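Local atomic coordinates of acetylene hydratase (Pelobacter acetylenicus, PDB entry 2E7Z), a protein that catalyses the hydration of acetylene to acetaldehyde, using a tungsten-bis(molybdopterin guanine dinucleotide) cofactor and a [4Fe-4S] cluster. Residues L91-I95 with L498-M502; R121-L126 with M502-F508; P445-L449 with F688-M692; V465-E470 with I517-I521; F474-Q479 with Y531-Y537. One frame throughout, in Å; residues are numbered along the deposited sequence.

From the N terminus, the first of the segments lies on helix 80-98: contact 1 joins it to the end of helix 491-501 across some 400 residues. Contact 2 starts on helix 118-126 and runs to the loop after that same helix, so the two cross along the chain, and both cross contacts 3, 4 and 5; in space they touch and share Met502. Contact 3 begins in the loop 445-449 and closes on 688-692, bringing the molybdopterin oxidoreductase region against the dinucleotide-binding region. Contacts 4 and 5 are nested inside the loop it closes. They cross each other, 465-470 meeting helix 513-520 and strand 474-476 pairing with strand 536-538, and they pack together directly.

Contact 1 (L91-I95 with L498-M502); sequences LKKII and LAVRM
Met502 lays its folded side chain between the two helices, its methyl CE resting in a pocket made by Leu91, Lys92 and Ile95. The three meet it from different directions. Leu91 stands nearly perpendicular to the methionine and offers CD2, 3.7 Å from Met502 CE. Ile95 reaches toward it tip to tip, with CD1 4.1 Å from the same methyl. Lys92 runs antiparallel alongside, so that its CG lies 3.7 Å from Met502 CE while its CE comes near the sulfur. Bends at both chi2 (-56°) and chi3 (-72°) of Met502 curl the thioether and carry its methyl into this pocket, a fit for which a long, unbranched and flexible residue is well suited. An alanine here would remove the thioether and is likely to leave a gap among Leu91, Ile95 and the aliphatic part of Lys92.

Lys92 combines two roles. Its methylenes cover the methionine, and the chain, extended beyond CG, carries NZ to the helix end, where it donates a hydrogen bond of 2.8 Å to Arg501 O, nearly in line with the C=O (C=O...N angle 164°). That carbonyl belongs to the last turn of its helix, where the negative end of the helix dipole would be expected to welcome a positive charge. The guanidinium of Arg501 turns elsewhere, to salt bridges with Asp81, Asp85 and Glu497. Leu498 packs on Ala88, so helix 491-501 lies against helix 80-98, with Phe122 and Leu126 of helix 118-126 alongside and strand 408-412 beneath Leu91 and Leu498.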
# COMPACT_ATOMS: atom_id res chain seq x y z
N LEU A 91 27.02 2.40 10.95
CA LEU A 91 26.68 2.60 9.55
C LEU A 91 27.90 3.06 8.72
O LEU A 91 28.09 2.62 7.60
CB LEU A 91 25.57 3.63 9.44
CG LEU A 91 25.03 3.90 8.04
CD1 LEU A 91 24.45 2.63 7.46
CD2 LEU A 91 23.99 5.01 8.14
N LYS A 92 28.72 3.95 9.29
CA LYS A 92 29.93 4.37 8.58
C LYS A 92 30.84 3.19 8.27
O LYS A 92 31.38 3.08 7.17
CB LYS A 92 30.71 5.40 9.41
CG LYS A 92 30.09 6.78 9.38
CD LYS A 92 30.75 7.68 10.43
CE LYS A 92 30.10 9.05 10.45
NZ LYS A 92 30.72 9.92 11.49
N LYS A 93 31.01 2.29 9.24
CA LYS A 93 31.83 1.10 9.03
C LYS A 93 31.25 0.18 7.96
O LYS A 93 31.98 -0.34 7.11
CB LYS A 93 32.02 0.32 10.35
CG LYS A 93 32.91 1.04 11.36
CD LYS A 93 32.89 0.33 12.72
CE LYS A 93 33.68 -0.98 12.72
NZ LYS A 93 35.12 -0.78 12.31
N ILE A 94 29.93 0.01 8.01
CA ILE A 94 29.25 -0.83 7.04
C ILE A 94 29.40 -0.25 5.62
O ILE A 94 29.74 -0.96 4.65
CB ILE A 94 27.78 -1.03 7.44
CG1 ILE A 94 27.72 -1.92 8.69
CG2 ILE A 94 26.99 -1.65 6.28
CD1 ILE A 94 26.35 -1.90 9.37
N ILE A 95 29.17 1.06 5.49
CA ILE A 95 29.28 1.73 4.19
C ILE A 95 30.72 1.74 3.67
O ILE A 95 30.95 1.59 2.49
CB ILE A 95 28.69 3.17 4.22
CG1 ILE A 95 27.16 3.09 4.37
CG2 ILE A 95 29.11 4.00 2.96
CD1 ILE A 95 26.53 4.48 4.56
N LEU A 498 20.84 11.74 12.36
CA LEU A 498 21.73 10.82 11.67
C LEU A 498 22.49 11.52 10.54
O LEU A 498 23.69 11.32 10.40
CB LEU A 498 20.94 9.59 11.15
CG LEU A 498 21.75 8.46 10.53
CD1 LEU A 498 22.88 7.94 11.42
CD2 LEU A 498 20.79 7.33 10.19
N ALA A 499 21.80 12.34 9.75
CA ALA A 499 22.42 13.07 8.65
C ALA A 499 23.58 13.91 9.15
O ALA A 499 24.65 13.92 8.54
CB ALA A 499 21.40 13.94 7.98
N VAL A 500 23.39 14.62 10.25
CA VAL A 500 24.47 15.44 10.80
C VAL A 500 25.70 14.57 11.12
O VAL A 500 26.83 14.91 10.73
CB VAL A 500 24.00 16.24 12.03
CG1 VAL A 500 25.17 16.89 12.76
CG2 VAL A 500 22.94 17.29 11.62
N ARG A 501 25.47 13.43 11.76
CA ARG A 501 26.58 12.53 12.12
C ARG A 501 27.26 11.89 10.92
O ARG A 501 28.41 11.50 11.01
CB ARG A 501 26.11 11.47 13.10
CG ARG A 501 25.72 12.03 14.47
CD ARG A 501 24.90 11.01 15.25
NE ARG A 501 24.71 11.36 16.66
CZ ARG A 501 23.82 12.25 17.10
NH1 ARG A 501 23.02 12.91 16.24
NH2 ARG A 501 23.73 12.47 18.40
N MET A 502 26.54 11.78 9.82
CA MET A 502 27.08 11.22 8.59
C MET A 502 27.77 12.29 7.73
O MET A 502 28.20 11.99 6.62
CB MET A 502 25.97 10.51 7.78
CG MET A 502 25.31 9.32 8.54
SD MET A 502 26.47 8.05 9.13
CE MET A 502 26.93 7.25 7.56

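Contact 2 (R121-L126 with M502-F508); sequences RFMNLL and MGLEEHF
Two N-H groups along one edge of the Arg121 guanidinium converge on the carbonyl O of His507, NE at 2.8 Å and NH2 at 2.9 Å from that oxygen. The oxygen lies close to the guanidinium plane, whereas both donors are tilted from the plane of the carbonyl. The arginine reaches it because its chain is extended from CG to NE, with CG anti to the backbone N (chi1 -174°). On the way its CD passes 3.8 Å from Phe508 CE2, with NE above one face of the phenyl ring and the guanidinium nearly perpendicular to it. The other terminal nitrogen, NH1, bonds to the carbonyl of Ile337.

The partner segment is the exit from helix 491-501. Gly503 ends that helix in a Schellman motif; its positive phi would bring a CB too close to the carbonyl before it, which accounts for glycine. The chain then makes a 3-10 turn, 505-507, against helix 118-126.

Leu125 wedges into this turn with its two methyls divided. CD2 sits over the centre of the His507 imidazole, 3.9 Å from the ring centroid, in a CH-pi contact, while Leu125 CD1 lies 3.5 Å from His507 CB and also touches Phe508 CE1. A branched aliphatic residue thus serves two rings at once. In Leu504 a chi1 of -56° turns CD1 toward helix 118-126, between Leu125 and Phe122, where it lies 3.8 Å from Leu125 CB and touches the Phe122 ring. Phe122 also meets Met502 CG at its edge, 4.0 Å from CE1, and Leu126 CD2 approaches Met502 CE from a right-angled course.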
# COMPACT_ATOMS: atom_id res chain seq x y z
N ARG A 121 16.05 12.06 0.65
CA ARG A 121 17.13 13.04 0.62
C ARG A 121 18.39 12.47 1.27
O ARG A 121 19.48 12.47 0.69
CB ARG A 121 16.68 14.34 1.27
CG ARG A 121 17.65 15.51 1.19
CD ARG A 121 17.00 16.68 1.91
NE ARG A 121 17.78 17.92 1.82
CZ ARG A 121 17.60 18.86 0.88
NH1 ARG A 121 16.67 18.70 -0.08
NH2 ARG A 121 18.36 19.97 0.89
N PHE A 122 18.23 11.97 2.49
CA PHE A 122 19.32 11.34 3.20
C PHE A 122 19.92 10.16 2.45
O PHE A 122 21.15 10.08 2.28
CB PHE A 122 18.81 10.88 4.59
CG PHE A 122 19.77 10.03 5.36
CD1 PHE A 122 20.87 10.60 5.99
CD2 PHE A 122 19.57 8.66 5.48
CE1 PHE A 122 21.78 9.83 6.67
CE2 PHE A 122 20.46 7.87 6.20
CZ PHE A 122 21.57 8.46 6.79
N MET A 123 19.06 9.26 1.97
CA MET A 123 19.57 8.10 1.25
C MET A 123 20.31 8.52 -0.02
O MET A 123 21.34 7.93 -0.35
CB MET A 123 18.44 7.14 0.88
CG MET A 123 17.80 6.51 2.12
SD MET A 123 16.58 5.25 1.64
CE MET A 123 17.68 3.91 1.09
N ASN A 124 19.79 9.53 -0.72
CA ASN A 124 20.38 9.96 -2.00
C ASN A 124 21.71 10.64 -1.80
O ASN A 124 22.61 10.47 -2.61
CB ASN A 124 19.36 10.81 -2.76
CG ASN A 124 18.23 9.96 -3.34
OD1 ASN A 124 18.42 8.76 -3.56
ND2 ASN A 124 17.08 10.57 -3.60
N LEU A 125 21.86 11.34 -0.67
CA LEU A 125 23.14 11.93 -0.32
C LEU A 125 24.13 10.87 0.15
O LEU A 125 25.32 10.98 -0.14
CB LEU A 125 22.97 13.01 0.76
CG LEU A 125 22.22 14.24 0.26
CD1 LEU A 125 21.70 15.07 1.38
CD2 LEU A 125 23.16 15.11 -0.61
N LEU A 126 23.68 9.86 0.88
CA LEU A 126 24.61 8.79 1.25
C LEU A 126 25.04 7.97 0.04
O LEU A 126 26.20 7.53 -0.02
CB LEU A 126 23.96 7.83 2.23
CG LEU A 126 23.89 8.14 3.72
CD1 LEU A 126 23.38 6.86 4.41
CD2 LEU A 126 25.21 8.58 4.38
N MET A 502 26.54 11.78 9.82
CA MET A 502 27.08 11.22 8.59
C MET A 502 27.77 12.29 7.73
O MET A 502 28.20 11.99 6.62
CB MET A 502 25.97 10.51 7.78
CG MET A 502 25.31 9.32 8.54
SD MET A 502 26.47 8.05 9.13
CE MET A 502 26.93 7.25 7.56
N GLY A 503 27.82 13.52 8.23
CA GLY A 503 28.53 14.62 7.55
C GLY A 503 27.70 15.45 6.58
O GLY A 503 28.25 16.20 5.76
N LEU A 504 26.38 15.32 6.67
CA LEU A 504 25.47 15.92 5.72
C LEU A 504 24.68 17.14 6.24
O LEU A 504 23.68 17.53 5.63
CB LEU A 504 24.48 14.85 5.23
CG LEU A 504 25.09 13.60 4.60
CD1 LEU A 504 24.00 12.59 4.38
CD2 LEU A 504 25.82 13.94 3.28
N GLU A 505 25.14 17.75 7.34
CA GLU A 505 24.43 18.87 7.96
C GLU A 505 24.05 19.98 6.98
O GLU A 505 22.98 20.57 7.05
CB GLU A 505 25.24 19.44 9.12
CG GLU A 505 26.56 20.09 8.76
CD GLU A 505 27.38 20.43 10.01
OE1 GLU A 505 27.69 21.62 10.21
OE2 GLU A 505 27.69 19.50 10.81
N GLU A 506 24.95 20.29 6.05
CA GLU A 506 24.72 21.41 5.13
C GLU A 506 23.48 21.21 4.26
O GLU A 506 22.93 22.18 3.74
CB GLU A 506 25.95 21.72 4.26
CG GLU A 506 26.47 20.58 3.39
CD GLU A 506 27.60 19.80 4.05
OE1 GLU A 506 27.34 18.99 4.96
OE2 GLU A 506 28.77 19.99 3.63
N HIS A 507 23.06 19.96 4.09
CA HIS A 507 21.87 19.65 3.31
C HIS A 507 20.58 19.55 4.08
O HIS A 507 19.52 19.34 3.48
CB HIS A 507 22.09 18.39 2.48
CG HIS A 507 22.70 18.69 1.14
ND1 HIS A 507 24.05 18.64 0.91
CD2 HIS A 507 22.14 19.10 -0.02
CE1 HIS A 507 24.30 19.00 -0.34
NE2 HIS A 507 23.15 19.30 -0.93
N PHE A 508 20.66 19.78 5.38
CA PHE A 508 19.47 19.69 6.22
C PHE A 508 19.36 20.92 7.10
O PHE A 508 19.55 20.85 8.32
CB PHE A 508 19.49 18.42 7.09
CG PHE A 508 19.41 17.14 6.28
CD1 PHE A 508 20.55 16.62 5.68
CD2 PHE A 508 18.18 16.52 6.04
CE1 PHE A 508 20.48 15.49 4.90
CE2 PHE A 508 18.13 15.36 5.29
CZ PHE A 508 19.28 14.86 4.69

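Contact 3 (P445-L449 with F688-M692)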
# COMPACT_ATOMS: atom_id res chain seq x y z
N PRO A 445 7.58 -7.79 15.96
CA PRO A 445 8.46 -8.86 15.56
C PRO A 445 9.72 -8.37 14.83
O PRO A 445 10.78 -8.91 15.03
CB PRO A 445 7.56 -9.74 14.68
CG PRO A 445 6.15 -9.54 15.31
CD PRO A 445 6.16 -8.06 15.64
N THR A 446 9.58 -7.32 14.02
CA THR A 446 10.74 -6.71 13.37
C THR A 446 11.66 -6.01 14.39
O THR A 446 12.86 -6.17 14.35
CB THR A 446 10.28 -5.72 12.30
OG1 THR A 446 9.50 -6.44 11.36
CG2 THR A 446 11.47 -5.13 11.60
N ALA A 447 11.07 -5.26 15.32
CA ALA A 447 11.86 -4.57 16.34
C ALA A 447 12.65 -5.58 17.19
O ALA A 447 13.77 -5.32 17.63
CB ALA A 447 10.96 -3.72 17.22
N GLN A 448 12.07 -6.77 17.35
CA GLN A 448 12.71 -7.81 18.15
C GLN A 448 14.04 -8.26 17.58
O GLN A 448 14.90 -8.81 18.26
CB GLN A 448 11.79 -8.99 18.25
CG GLN A 448 10.67 -8.68 19.27
CD GLN A 448 9.63 -9.77 19.35
OE1 GLN A 448 9.95 -10.96 19.23
NE2 GLN A 448 8.37 -9.37 19.58
N LEU A 449 14.19 -8.00 16.28
CA LEU A 449 15.39 -8.36 15.49
C LEU A 449 16.36 -7.20 15.34
O LEU A 449 17.38 -7.32 14.64
CB LEU A 449 14.96 -8.90 14.11
CG LEU A 449 14.32 -10.30 14.18
CD1 LEU A 449 13.36 -10.58 13.02
CD2 LEU A 449 15.37 -11.39 14.28
N PHE A 688 8.93 -15.06 17.41
CA PHE A 688 8.83 -13.60 17.50
C PHE A 688 7.40 -13.19 17.81
O PHE A 688 6.71 -12.51 17.03
CB PHE A 688 9.44 -12.93 16.26
CG PHE A 688 10.87 -13.32 16.07
CD1 PHE A 688 11.85 -12.73 16.84
CD2 PHE A 688 11.22 -14.36 15.21
CE1 PHE A 688 13.18 -13.13 16.75
CE2 PHE A 688 12.54 -14.76 15.11
CZ PHE A 688 13.52 -14.15 15.85
N SER A 689 6.97 -13.67 18.98
CA SER A 689 5.65 -13.36 19.52
C SER A 689 4.56 -13.78 18.52
O SER A 689 3.58 -13.06 18.31
CB SER A 689 5.51 -11.88 19.91
OG SER A 689 6.54 -11.51 20.81
N GLY A 690 4.74 -14.96 17.94
CA GLY A 690 3.73 -15.53 17.06
C GLY A 690 3.80 -15.14 15.60
O GLY A 690 3.04 -15.68 14.79
N ALA A 691 4.69 -14.22 15.24
CA ALA A 691 4.84 -13.83 13.84
C ALA A 691 5.03 -15.03 12.92
O ALA A 691 4.40 -15.10 11.87
CB ALA A 691 6.04 -12.92 13.73
N MET A 692 5.91 -15.95 13.33
CA MET A 692 6.28 -17.10 12.50
C MET A 692 5.20 -18.17 12.47
O MET A 692 5.28 -19.10 11.67
CB MET A 692 7.61 -17.71 12.96
CG MET A 692 8.82 -16.71 13.02
SD MET A 692 9.21 -15.85 11.48
CE MET A 692 9.83 -17.24 10.49
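Gln448 runs antiparallel alongside Phe688, and each part of its chain finds a different neighbour. Its CB lies 4.0 Å from Phe688 CD1. Beyond CG the chain is extended, and CD leads the amide past the ring toward Ser689 OG. OE1 comes 3.3 Å from Phe688 CA and sits at the edge of the ring, 3.5 Å from Phe688 CD1, with amide and ring planes 42° apart; its hydrogen bond is to Gly683 N. On the other branch NE2 donates to Ser689 OG at 3.1 Å, the hydroxyl tilted from the amide plane, and also to the carbonyl of Met443. Serine suits because that hydroxyl is also bonded to the carbonyl of Glu681, and glutamine because one end both donates and accepts.

Leu449 stands across Phe688, with Leu449 CD2 3.7 Å from Phe688 CZ, and the compact Pro445 sets CB 3.7 Å from Ala691 CB. Phe688 to Ala691 form a type I' turn, with Gly690 at the N-cap of helix 691-694. The side chain of Pro445 is about 7 Å from a bound MGD, in a buried seam between the molybdopterin oxidoreductase and dinucleotide-binding regions of this DMSO reductase family member.

Contact 4 (V465-E470 with I517-I521); sequences VQPNWE and INYRI
The carbonyl O of Pro467 is approached by two donors: water 1 at 3.0 Å, and Arg520 NH2 at 2.9 Å in a weak bond, bent to 125° at the hydrogen (N-H...O). Here the irregular loop between strands 452-455 and 474-476, with a cis peptide before Pro467, is held to the end of helix 513-520 by a buried arginine and two waters. It passes near the iron-sulfur cluster, which is about 9 Å from the side chain of Gln466. A bend at chi2 (75°) turns the guanidinium of Arg520 toward the loop, where both waters lie in its plane. Water 1 accepts from Arg520 NE at 2.8 Å and donates to the carbonyls of Val465 and Pro467. Water 2 accepts from NH2 and donates to Glu470 OE1.

Glu470 also forms a long salt bridge, its OE1 3.6 Å from Arg520 NH1, with carboxylate and guanidinium planes 45° apart. Its firmer partners are Ser335 and Ile334 N, while NH1 bonds to Val332 O. Arginine fits because its several N-H groups can serve carbonyls and waters, and the carboxylate would probably offset its charge.

Beside this cluster Val465 sets CG1 3.7 Å from Ile521 CG2 and CG2 3.6 Å from Ile517 CG2.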
# COMPACT_ATOMS: atom_id res chain seq x y z
N VAL A 465 1.21 18.54 7.71
CA VAL A 465 0.75 19.12 6.46
C VAL A 465 0.69 17.99 5.44
O VAL A 465 1.67 17.27 5.25
CB VAL A 465 1.70 20.24 5.96
CG1 VAL A 465 1.44 20.62 4.49
CG2 VAL A 465 1.59 21.46 6.86
N GLN A 466 -0.45 17.87 4.77
CA GLN A 466 -0.62 16.89 3.69
C GLN A 466 -0.53 17.60 2.34
O GLN A 466 -0.60 18.82 2.28
CB GLN A 466 -1.98 16.22 3.82
CG GLN A 466 -2.05 15.36 5.07
CD GLN A 466 -3.24 14.42 5.08
OE1 GLN A 466 -4.34 14.82 4.74
NE2 GLN A 466 -3.02 13.16 5.50
N PRO A 467 -0.43 16.84 1.23
CA PRO A 467 -0.43 15.37 1.17
C PRO A 467 0.95 14.74 1.33
O PRO A 467 1.95 15.32 0.89
CB PRO A 467 -0.96 15.10 -0.25
CG PRO A 467 -0.42 16.28 -1.07
CD PRO A 467 -0.47 17.47 -0.11
N ASN A 468 1.00 13.56 1.96
CA ASN A 468 2.25 12.83 2.10
C ASN A 468 2.42 11.62 1.20
O ASN A 468 3.42 10.89 1.29
CB ASN A 468 2.45 12.53 3.56
CG ASN A 468 2.68 13.83 4.32
OD1 ASN A 468 1.85 14.26 5.13
ND2 ASN A 468 3.78 14.50 3.99
N TRP A 469 1.45 11.46 0.31
CA TRP A 469 1.64 10.69 -0.91
C TRP A 469 1.55 11.72 -2.02
O TRP A 469 0.48 12.28 -2.27
CB TRP A 469 0.55 9.63 -1.08
CG TRP A 469 0.75 8.37 -0.25
CD1 TRP A 469 1.92 7.88 0.25
CD2 TRP A 469 -0.27 7.43 0.10
NE1 TRP A 469 1.69 6.68 0.90
CE2 TRP A 469 0.35 6.39 0.83
CE3 TRP A 469 -1.66 7.37 -0.11
CZ2 TRP A 469 -0.36 5.32 1.34
CZ3 TRP A 469 -2.36 6.30 0.41
CH2 TRP A 469 -1.72 5.29 1.12
N GLU A 470 2.69 11.99 -2.65
CA GLU A 470 2.74 13.05 -3.65
C GLU A 470 1.99 12.64 -4.88
O GLU A 470 2.29 11.61 -5.51
CB GLU A 470 4.19 13.41 -3.93
CG GLU A 470 4.34 14.54 -4.96
CD GLU A 470 5.37 15.60 -4.56
OE1 GLU A 470 5.06 16.42 -3.67
OE2 GLU A 470 6.47 15.65 -5.15
N ILE A 517 8.20 21.66 8.05
CA ILE A 517 6.80 21.97 7.70
C ILE A 517 6.69 23.38 7.08
O ILE A 517 6.08 23.56 6.03
CB ILE A 517 5.86 21.80 8.94
CG1 ILE A 517 5.64 20.31 9.25
CG2 ILE A 517 4.54 22.52 8.68
CD1 ILE A 517 5.01 20.04 10.65
N ASN A 518 7.31 24.36 7.72
CA ASN A 518 7.20 25.72 7.20
C ASN A 518 7.85 25.84 5.84
O ASN A 518 7.40 26.64 5.02
CB ASN A 518 7.80 26.71 8.21
CG ASN A 518 6.87 26.98 9.35
OD1 ASN A 518 5.66 26.91 9.18
ND2 ASN A 518 7.42 27.31 10.51
N TYR A 519 8.88 25.04 5.60
CA TYR A 519 9.48 25.00 4.25
C TYR A 519 8.53 24.38 3.22
O TYR A 519 8.33 24.92 2.13
CB TYR A 519 10.83 24.26 4.27
CG TYR A 519 11.47 24.19 2.88
CD1 TYR A 519 11.89 25.34 2.22
CD2 TYR A 519 11.61 22.96 2.22
CE1 TYR A 519 12.43 25.26 0.94
CE2 TYR A 519 12.17 22.87 0.96
CZ TYR A 519 12.58 24.02 0.33
OH TYR A 519 13.12 23.93 -0.94
N ARG A 520 7.90 23.25 3.57
CA ARG A 520 6.94 22.61 2.69
C ARG A 520 5.85 23.61 2.25
O ARG A 520 5.48 23.65 1.07
CB ARG A 520 6.35 21.39 3.40
CG ARG A 520 5.22 20.66 2.73
CD ARG A 520 5.69 19.80 1.53
NE ARG A 520 4.61 18.86 1.18
CZ ARG A 520 4.21 18.52 -0.05
NH1 ARG A 520 4.75 19.04 -1.17
NH2 ARG A 520 3.19 17.69 -0.16
N ILE A 521 5.34 24.42 3.19
CA ILE A 521 4.30 25.39 2.86
C ILE A 521 4.80 26.77 2.48
O ILE A 521 3.99 27.68 2.27
CB ILE A 521 3.24 25.49 4.01
CG1 ILE A 521 3.87 26.11 5.26
CG2 ILE A 521 2.64 24.13 4.26
CD1 ILE A 521 2.92 26.31 6.45
O HOH W 1 3.26 17.12 2.91
O HOH W 2 2.56 17.21 -3.05

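Contact 5 (F474-Q479 with Y531-Y537); sequences FGNTSQ and YQKQYTY
Gly475 and Tyr537 form an antiparallel hydrogen-bonded pair, Gly475 N to Tyr537 O at 3.0 Å and Tyr537 N to Gly475 O at 2.9 Å; Asn476 and Thr536 follow as a non-hydrogen-bonded pair. Past them, Thr477 N bonds to Tyr535 O, and water 3 bridges that oxygen to Thr477 O.

The side chains of Asn476 and Thr536 run out together on one face of the sheet, and the asparagine's OD1 bonds to Thr36. Beyond the paired residues, Thr477 turns toward the partner segment, its methyl CG2 at the edge of the Tyr537 ring, 3.8 Å from Tyr537 CE1, and 3.7 Å from Tyr531 CD2. With CG2 beside the backbone N, the small beta-branched residue turns its methyl to both rings. Tyr537 in turn lies with one face against Tyr531, and its OH donates to Tyr531 O.

This is a two-stranded antiparallel sheet, 474-476 with 536-538. It lies next to strand 2-5, close to the iron-sulfur region: the side chain of Asn476 is about 10 Å from the cluster.

Further along, Gln479 and Gln532 meet with their amide planes 89° apart. One amide serves twice: Gln479 NE2 donates to a lone pair of Gln532 OE1 at 2.9 Å, and Gln479 OE1 accepts from His3 N. A leucine in place of Gln479 would probably leave both Gln532 OE1 and His3 N without these mates. Gln532 NE2 bonds to Trp528 O.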
# COMPACT_ATOMS: atom_id res chain seq x y z
N PHE A 474 -4.96 17.37 -2.93
CA PHE A 474 -5.37 18.23 -1.83
C PHE A 474 -4.58 17.82 -0.62
O PHE A 474 -4.00 16.73 -0.57
CB PHE A 474 -6.87 18.07 -1.53
CG PHE A 474 -7.24 16.70 -1.05
CD1 PHE A 474 -7.54 15.68 -1.95
CD2 PHE A 474 -7.29 16.41 0.32
CE1 PHE A 474 -7.87 14.42 -1.49
CE2 PHE A 474 -7.61 15.14 0.77
CZ PHE A 474 -7.90 14.14 -0.14
N GLY A 475 -4.59 18.69 0.38
CA GLY A 475 -4.04 18.32 1.69
C GLY A 475 -4.99 18.74 2.79
O GLY A 475 -5.53 19.85 2.74
N ASN A 476 -5.21 17.85 3.75
CA ASN A 476 -5.87 18.21 5.02
C ASN A 476 -4.84 18.52 6.10
O ASN A 476 -3.88 17.78 6.27
CB ASN A 476 -6.77 17.07 5.51
CG ASN A 476 -7.98 16.85 4.61
OD1 ASN A 476 -8.35 15.72 4.30
ND2 ASN A 476 -8.57 17.94 4.16
N THR A 477 -5.05 19.61 6.82
CA THR A 477 -4.20 19.90 7.97
C THR A 477 -4.57 19.04 9.18
O THR A 477 -5.74 18.69 9.38
CB THR A 477 -4.30 21.39 8.34
OG1 THR A 477 -5.68 21.72 8.57
CG2 THR A 477 -3.76 22.26 7.21
N SER A 478 -3.55 18.71 9.98
CA SER A 478 -3.72 17.99 11.22
C SER A 478 -3.08 18.76 12.35
O SER A 478 -1.88 19.04 12.32
CB SER A 478 -3.06 16.62 11.11
OG SER A 478 -3.46 15.84 12.21
N GLN A 479 -3.86 19.10 13.37
CA GLN A 479 -3.32 19.78 14.53
C GLN A 479 -2.72 18.80 15.51
O GLN A 479 -3.23 17.67 15.65
CB GLN A 479 -4.41 20.60 15.20
CG GLN A 479 -5.01 21.68 14.29
CD GLN A 479 -5.96 22.55 15.07
OE1 GLN A 479 -7.04 22.11 15.47
NE2 GLN A 479 -5.53 23.77 15.35
N TYR A 531 -1.44 28.44 8.87
CA TYR A 531 -1.82 27.44 7.89
C TYR A 531 -2.81 26.44 8.44
O TYR A 531 -3.73 26.05 7.73
CB TYR A 531 -0.57 26.70 7.41
CG TYR A 531 -0.77 25.91 6.15
CD1 TYR A 531 -0.70 26.52 4.90
CD2 TYR A 531 -0.97 24.53 6.19
CE1 TYR A 531 -0.85 25.80 3.72
CE2 TYR A 531 -1.12 23.79 5.03
CZ TYR A 531 -1.06 24.43 3.79
OH TYR A 531 -1.19 23.71 2.62
N GLN A 532 -2.63 26.03 9.70
CA GLN A 532 -3.44 24.94 10.26
C GLN A 532 -4.87 25.36 10.53
O GLN A 532 -5.70 24.51 10.85
CB GLN A 532 -2.82 24.45 11.57
CG GLN A 532 -2.96 25.47 12.70
CD GLN A 532 -2.20 25.04 13.91
OE1 GLN A 532 -2.73 24.37 14.80
NE2 GLN A 532 -0.91 25.38 13.91
N LYS A 533 -5.15 26.66 10.41
CA LYS A 533 -6.47 27.17 10.73
C LYS A 533 -7.52 26.80 9.68
O LYS A 533 -8.71 26.86 9.96
CB LYS A 533 -6.43 28.68 10.99
CG LYS A 533 -5.65 29.04 12.27
CD LYS A 533 -5.57 30.55 12.45
CE LYS A 533 -4.79 30.89 13.71
NZ LYS A 533 -4.75 32.36 13.97
N GLN A 534 -7.08 26.43 8.48
CA GLN A 534 -7.99 26.00 7.44
C GLN A 534 -7.89 24.49 7.29
O GLN A 534 -6.79 23.94 7.35
CB GLN A 534 -7.59 26.68 6.15
CG GLN A 534 -8.48 26.30 4.97
CD GLN A 534 -8.26 27.17 3.74
OE1 GLN A 534 -8.22 28.40 3.83
NE2 GLN A 534 -8.15 26.54 2.57
N TYR A 535 -9.04 23.83 7.14
CA TYR A 535 -9.07 22.38 7.06
C TYR A 535 -8.32 21.79 5.88
O TYR A 535 -7.59 20.81 6.03
CB TYR A 535 -10.50 21.85 6.96
CG TYR A 535 -11.32 21.95 8.20
CD1 TYR A 535 -10.80 21.64 9.45
CD2 TYR A 535 -12.67 22.28 8.11
CE1 TYR A 535 -11.61 21.69 10.60
CE2 TYR A 535 -13.47 22.33 9.22
CZ TYR A 535 -12.95 22.04 10.47
OH TYR A 535 -13.73 22.10 11.61
N THR A 536 -8.57 22.34 4.69
CA THR A 536 -8.17 21.68 3.45
C THR A 536 -7.66 22.68 2.43
O THR A 536 -8.28 23.73 2.26
CB THR A 536 -9.42 21.00 2.83
OG1 THR A 536 -10.03 20.16 3.81
CG2 THR A 536 -9.05 20.20 1.56
N TYR A 537 -6.59 22.32 1.74
CA TYR A 537 -6.06 23.13 0.66
C TYR A 537 -6.07 22.32 -0.62
O TYR A 537 -5.37 21.31 -0.73
CB TYR A 537 -4.63 23.56 0.98
CG TYR A 537 -4.55 24.49 2.17
CD1 TYR A 537 -4.43 24.01 3.46
CD2 TYR A 537 -4.59 25.87 1.98
CE1 TYR A 537 -4.35 24.88 4.55
CE2 TYR A 537 -4.50 26.75 3.05
CZ TYR A 537 -4.38 26.25 4.32
OH TYR A 537 -4.29 27.15 5.37
O HOH W 3 -8.38 19.00 7.93